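Local coordinates for putative lipoprotein LppA (Mycobacterium tuberculosis, PDB 2V7S), which is of unknown function but is probably a lipid-anchored protein of the cell membrane, belonging to a family confined to pathogenic mycobacteria, at residues A74-A79 and R139-K144; P82-K87 and A124-E129. One frame throughout, in Å; residues are numbered along the deposited sequence.

Contact 1: A74-A79 and R139-K144; sequences ADRVSA and REEAAK
R76 reaches from one helix to two consecutive glutamates of another, E140 and E141, and illustrates how a single guanidinium can bridge helices that stand well apart. The CA atoms of R76 and E141 are 10.1 Å from each other, the closest CA pair across the contact, so long side chains do all the touching.

The salt bridges come first. Both terminal nitrogens of R76 converge end-on on one oxygen of E140: NH1 lies 3.0 Å and NH2 2.9 Å from OE1, which sits in the guanidinium plane and is met nearly along its C-O bond. The two flat groups are almost coplanar, 14° apart. E141 is turned quite differently, its carboxylate standing at 77° to the guanidinium. Its OE2 takes a further hydrogen bond from R76 NH2, at 2.9 Å, on the anti side and somewhat out of the carboxylate plane. NH2 therefore serves both glutamates.

These residues tie helix 59-80 to helix 128-143, two helices of an alpha-beta fold with a six-stranded antiparallel sheet, and I137 adds an apolar contact to the R76 side chain.

A second positive charge enters from within 139-144. The extended chain of K144 runs back to E141, where NZ meets OE1 at 2.6 Å on the syn side. A bend at chi2 (-66°) turns the E141 carboxylate so that one oxygen faces the arginine and the other the lysine, a pairing that would be expected to favour its ionised form.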
loop_
_atom_site.group_PDB
_atom_site.type_symbol
_atom_site.label_atom_id
_atom_site.label_comp_id
_atom_site.label_asym_id
_atom_site.label_seq_id
_atom_site.Cartn_x
_atom_site.Cartn_y
_atom_site.Cartn_z
ATOM N N ALA A 74 -13.279 26.627 -23.673
ATOM C CA ALA A 74 -12.591 27.705 -24.383
ATOM C C ALA A 74 -13.551 28.371 -25.378
ATOM O O ALA A 74 -13.563 29.596 -25.491
ATOM C CB ALA A 74 -11.339 27.141 -25.091
ATOM N N ASP A 75 -14.341 27.572 -26.095
ATOM C CA ASP A 75 -15.338 28.087 -27.054
ATOM C C ASP A 75 -16.417 28.927 -26.386
ATOM O O ASP A 75 -16.715 30.008 -26.854
ATOM C CB ASP A 75 -15.995 26.965 -27.880
ATOM C CG ASP A 75 -15.137 26.552 -29.054
ATOM O OD1 ASP A 75 -14.320 27.369 -29.498
ATOM O OD2 ASP A 75 -15.277 25.432 -29.552
ATOM N N ARG A 76 -16.961 28.437 -25.293
ATOM C CA ARG A 76 -17.985 29.124 -24.512
ATOM C C ARG A 76 -17.378 30.425 -23.914
ATOM O O ARG A 76 -18.024 31.471 -23.882
ATOM C CB ARG A 76 -18.463 28.188 -23.381
ATOM C CG ARG A 76 -19.425 27.009 -23.815
ATOM C CD ARG A 76 -20.033 26.372 -22.568
ATOM N NE ARG A 76 -20.897 27.387 -21.961
ATOM C CZ ARG A 76 -21.317 27.417 -20.708
ATOM N NH1 ARG A 76 -22.086 28.425 -20.317
ATOM N NH2 ARG A 76 -20.983 26.463 -19.855
ATOM N N VAL A 77 -16.124 30.346 -23.472
ATOM C CA VAL A 77 -15.454 31.534 -22.917
ATOM C C VAL A 77 -15.297 32.596 -23.990
ATOM O O VAL A 77 -15.653 33.756 -23.784
ATOM C CB VAL A 77 -14.096 31.210 -22.229
ATOM C CG1 VAL A 77 -13.349 32.510 -21.909
ATOM C CG2 VAL A 77 -14.350 30.437 -20.940
ATOM N N SER A 78 -14.777 32.193 -25.138
ATOM C CA SER A 78 -14.594 33.094 -26.279
ATOM C C SER A 78 -15.918 33.663 -26.787
ATOM O O SER A 78 -15.970 34.816 -27.237
ATOM C CB SER A 78 -13.870 32.366 -27.401
ATOM O OG SER A 78 -12.545 32.064 -26.991
ATOM N N ALA A 79 -16.993 32.884 -26.700
ATOM C CA ALA A 79 -18.299 33.372 -27.146
ATOM C C ALA A 79 -18.982 34.303 -26.125
ATOM O O ALA A 79 -19.831 35.126 -26.484
ATOM C CB ALA A 79 -19.195 32.229 -27.542
ATOM N N ARG A 139 -16.459 26.690 -13.903
ATOM C CA ARG A 139 -17.216 26.081 -12.822
ATOM C C ARG A 139 -18.352 25.207 -13.317
ATOM O O ARG A 139 -18.509 24.100 -12.829
ATOM C CB ARG A 139 -17.759 27.143 -11.869
ATOM C CG ARG A 139 -18.482 26.567 -10.650
ATOM C CD ARG A 139 -19.210 27.648 -9.873
ATOM N NE ARG A 139 -20.335 28.197 -10.622
ATOM C CZ ARG A 139 -21.472 27.540 -10.855
ATOM N NH1 ARG A 139 -22.443 28.132 -11.538
ATOM N NH2 ARG A 139 -21.634 26.288 -10.420
ATOM N N GLU A 140 -19.140 25.706 -14.266
ATOM C CA GLU A 140 -20.251 24.936 -14.824
ATOM C C GLU A 140 -19.803 23.626 -15.442
ATOM O O GLU A 140 -20.444 22.588 -15.222
ATOM C CB GLU A 140 -21.014 25.759 -15.848
ATOM C CG GLU A 140 -21.909 26.822 -15.233
ATOM C CD GLU A 140 -22.575 27.679 -16.272
ATOM O OE1 GLU A 140 -22.300 27.486 -17.484
ATOM O OE2 GLU A 140 -23.383 28.540 -15.879
ATOM N N GLU A 141 -18.694 23.656 -16.186
ATOM C CA GLU A 141 -18.228 22.444 -16.876
ATOM C C GLU A 141 -17.546 21.498 -15.909
ATOM O O GLU A 141 -17.783 20.282 -15.958
ATOM C CB GLU A 141 -17.313 22.781 -18.061
ATOM C CG GLU A 141 -17.977 23.709 -19.130
ATOM C CD GLU A 141 -19.154 23.075 -19.886
ATOM O OE1 GLU A 141 -19.256 21.839 -19.934
ATOM O OE2 GLU A 141 -19.970 23.820 -20.474
ATOM N N ALA A 142 -16.744 22.047 -14.998
ATOM C CA ALA A 142 -16.091 21.214 -13.970
ATOM C C ALA A 142 -17.108 20.441 -13.126
ATOM O O ALA A 142 -16.862 19.291 -12.759
ATOM C CB ALA A 142 -15.199 22.058 -13.061
ATOM N N ALA A 143 -18.252 21.060 -12.824
ATOM C CA ALA A 143 -19.261 20.415 -11.977
ATOM C C ALA A 143 -19.756 19.114 -12.626
ATOM O O ALA A 143 -20.149 18.167 -11.919
ATOM C CB ALA A 143 -20.436 21.355 -11.685
ATOM N N LYS A 144 -19.704 19.047 -13.954
ATOM C CA LYS A 144 -20.239 17.865 -14.666
ATOM C C LYS A 144 -19.338 16.665 -14.398
ATOM O O LYS A 144 -19.733 15.525 -14.620
ATOM C CB LYS A 144 -20.309 18.108 -16.179
ATOM C CG LYS A 144 -21.308 19.150 -16.675
ATOM C CD LYS A 144 -20.979 19.457 -18.161
ATOM C CE LYS A 144 -21.978 20.402 -18.836
ATOM N NZ LYS A 144 -21.584 20.662 -20.254
#

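Contact 2: P82-K87 and A124-E129; sequences PGQTWK and ATFSAE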
loop_
_atom_site.group_PDB
_atom_site.type_symbol
_atom_site.label_atom_id
_atom_site.label_comp_id
_atom_site.label_asym_id
_atom_site.label_seq_id
_atom_site.Cartn_x
_atom_site.Cartn_y
_atom_site.Cartn_z
ATOM N N PRO A 82 -16.161 39.461 -25.613
ATOM C CA PRO A 82 -15.938 40.197 -26.873
ATOM C C PRO A 82 -14.491 40.211 -27.292
ATOM O O PRO A 82 -13.627 40.719 -26.557
ATOM C CB PRO A 82 -16.364 41.635 -26.534
ATOM C CG PRO A 82 -17.236 41.536 -25.385
ATOM C CD PRO A 82 -16.854 40.312 -24.615
ATOM N N GLY A 83 -14.215 39.619 -28.443
ATOM C CA GLY A 83 -12.864 39.638 -28.986
ATOM C C GLY A 83 -11.912 38.615 -28.385
ATOM O O GLY A 83 -10.746 38.573 -28.771
ATOM N N GLN A 84 -12.383 37.790 -27.443
ATOM C CA GLN A 84 -11.509 36.732 -26.920
ATOM C C GLN A 84 -11.318 35.606 -27.948
ATOM O O GLN A 84 -12.237 35.243 -28.685
ATOM C CB GLN A 84 -11.945 36.212 -25.539
ATOM C CG GLN A 84 -10.953 35.209 -24.839
ATOM C CD GLN A 84 -9.590 35.805 -24.478
ATOM O OE1 GLN A 84 -9.355 36.219 -23.347
ATOM N NE2 GLN A 84 -8.677 35.799 -25.423
ATOM N N THR A 85 -10.092 35.112 -28.031
ATOM C CA THR A 85 -9.749 34.008 -28.916
ATOM C C THR A 85 -8.943 32.950 -28.113
ATOM O O THR A 85 -8.498 33.208 -26.987
ATOM C CB THR A 85 -8.872 34.502 -30.097
ATOM O OG1 THR A 85 -7.668 35.096 -29.593
ATOM C CG2 THR A 85 -9.624 35.533 -30.981
ATOM N N TRP A 86 -8.751 31.780 -28.700
ATOM C CA TRP A 86 -7.967 30.729 -28.062
ATOM C C TRP A 86 -7.372 29.794 -29.093
ATOM O O TRP A 86 -7.800 29.761 -30.248
ATOM C CB TRP A 86 -8.809 29.928 -27.059
ATOM C CG TRP A 86 -9.866 29.053 -27.686
ATOM C CD1 TRP A 86 -11.126 29.427 -28.078
ATOM C CD2 TRP A 86 -9.740 27.667 -28.006
ATOM N NE1 TRP A 86 -11.796 28.341 -28.608
ATOM C CE2 TRP A 86 -10.963 27.255 -28.592
ATOM C CE3 TRP A 86 -8.714 26.734 -27.854
ATOM C CZ2 TRP A 86 -11.200 25.926 -29.012
ATOM C CZ3 TRP A 86 -8.930 25.403 -28.284
ATOM C CH2 TRP A 86 -10.183 25.018 -28.842
ATOM N N LYS A 87 -6.369 29.038 -28.655
ATOM C CA LYS A 87 -5.850 27.901 -29.426
ATOM C C LYS A 87 -5.315 26.872 -28.428
ATOM O O LYS A 87 -4.998 27.218 -27.278
ATOM C CB LYS A 87 -4.719 28.354 -30.359
ATOM C CG LYS A 87 -3.468 28.868 -29.632
ATOM C CD LYS A 87 -2.389 29.383 -30.617
ATOM C CE LYS A 87 -1.055 29.586 -29.914
ATOM N NZ LYS A 87 0.133 29.682 -30.902
ATOM N N ALA A 124 -6.127 37.065 -25.581
ATOM C CA ALA A 124 -6.089 38.285 -24.765
ATOM C C ALA A 124 -6.116 37.944 -23.282
ATOM O O ALA A 124 -6.610 36.853 -22.889
ATOM C CB ALA A 124 -7.275 39.186 -25.107
ATOM N N THR A 125 -5.608 38.852 -22.450
ATOM C CA THR A 125 -5.792 38.664 -21.009
ATOM C C THR A 125 -7.227 39.106 -20.646
ATOM O O THR A 125 -7.853 39.871 -21.392
ATOM C CB THR A 125 -4.743 39.421 -20.182
ATOM O OG1 THR A 125 -4.774 40.806 -20.498
ATOM C CG2 THR A 125 -3.335 38.878 -20.487
ATOM N N PHE A 126 -7.702 38.649 -19.498
ATOM C CA PHE A 126 -9.045 38.948 -19.016
ATOM C C PHE A 126 -8.973 40.115 -18.044
ATOM O O PHE A 126 -8.045 40.189 -17.235
ATOM C CB PHE A 126 -9.574 37.729 -18.246
ATOM C CG PHE A 126 -9.787 36.513 -19.096
ATOM C CD1 PHE A 126 -8.808 35.537 -19.201
ATOM C CD2 PHE A 126 -11.007 36.304 -19.757
ATOM C CE1 PHE A 126 -9.017 34.380 -19.981
ATOM C CE2 PHE A 126 -11.213 35.154 -20.561
ATOM C CZ PHE A 126 -10.204 34.184 -20.660
ATOM N N SER A 127 -9.939 41.031 -18.131
ATOM C CA SER A 127 -10.183 41.991 -17.051
ATOM C C SER A 127 -10.760 41.210 -15.859
ATOM O O SER A 127 -11.061 40.021 -15.980
ATOM C CB SER A 127 -11.198 43.042 -17.501
ATOM O OG SER A 127 -12.470 42.406 -17.632
ATOM N N ALA A 128 -10.920 41.880 -14.713
ATOM C CA ALA A 128 -11.550 41.257 -13.534
ATOM C C ALA A 128 -12.966 40.768 -13.825
ATOM O O ALA A 128 -13.330 39.632 -13.479
ATOM C CB ALA A 128 -11.539 42.235 -12.337
ATOM N N GLU A 129 -13.749 41.592 -14.514
ATOM C CA GLU A 129 -15.135 41.210 -14.848
ATOM C C GLU A 129 -15.194 40.023 -15.820
ATOM O O GLU A 129 -15.968 39.069 -15.624
ATOM C CB GLU A 129 -15.891 42.404 -15.435
ATOM C CG GLU A 129 -17.378 42.422 -15.150
#
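Q84 lays the end of its side chain over one face of the F126 ring and against the backbone of A124. Its amide oxygen and nitrogen may be interchanged in the model, so the position of the group is more secure than the identity of its two ends. The atom modelled as OE1 stands 3.4 Å above the ring plane of F126, displaced toward the rim, with CZ at 3.5 Å. Amide and ring are inclined by 57°, so the amide meets the ring with one end and does not lie flat on it.

The torsions explain the reach. With CG anti to the backbone N (chi1 -173°) and a bend at chi2, the Q84 chain folds its amide in beside A124. There the atom modelled as NE2 comes within 2.9 Å of A124 N, and that modelled as OE1 within 2.9 Å of A124 O. The A124 methyl also packs against the end of the amide, its CB 3.7 Å from the Q84 atom modelled as NE2.

F126 itself is buried. V77 of helix 59-80 and A134 of helix 128-143 pack on its side chain, and F122 meets its ring edge-to-face. The F126 carbonyl oxygen accepts a hydrogen bond from R160.

Beyond the ring, S127 OG caps the amide of D130, making S127 the N-cap of helix 128-143. Backbone hydrogen bonds pair T85 with G123 and K87 with M121. The arrangement is thus that of two connecting loops meeting at the end of antiparallel strands 86-88 and 120-122, one arriving from helix 59-80 and the other leading into helix 128-143.

How the contacts relate
Followed from the N terminus, the chain runs along helix 59-80, passes 74-79, and turns through 82-85 into strand 86-88, outermost in the sheet within this chain. After further helix and strand, it leaves strand 120-122 through 124-127, where contact 2 closes the inner loop. Helix 128-143 follows, and contact 1 closes the outer loop near its C-terminal end, so contact 2 lies wholly within the span of contact 1. Their centres are about 14 Å apart and they touch directly: D75 OD1 and W86 NE1 probably share a hydrogen bond at 2.8 Å. Together they fasten helix 59-80 to helix 128-143, and the loop leading into strand 86-88 to the loop that follows strand 120-122.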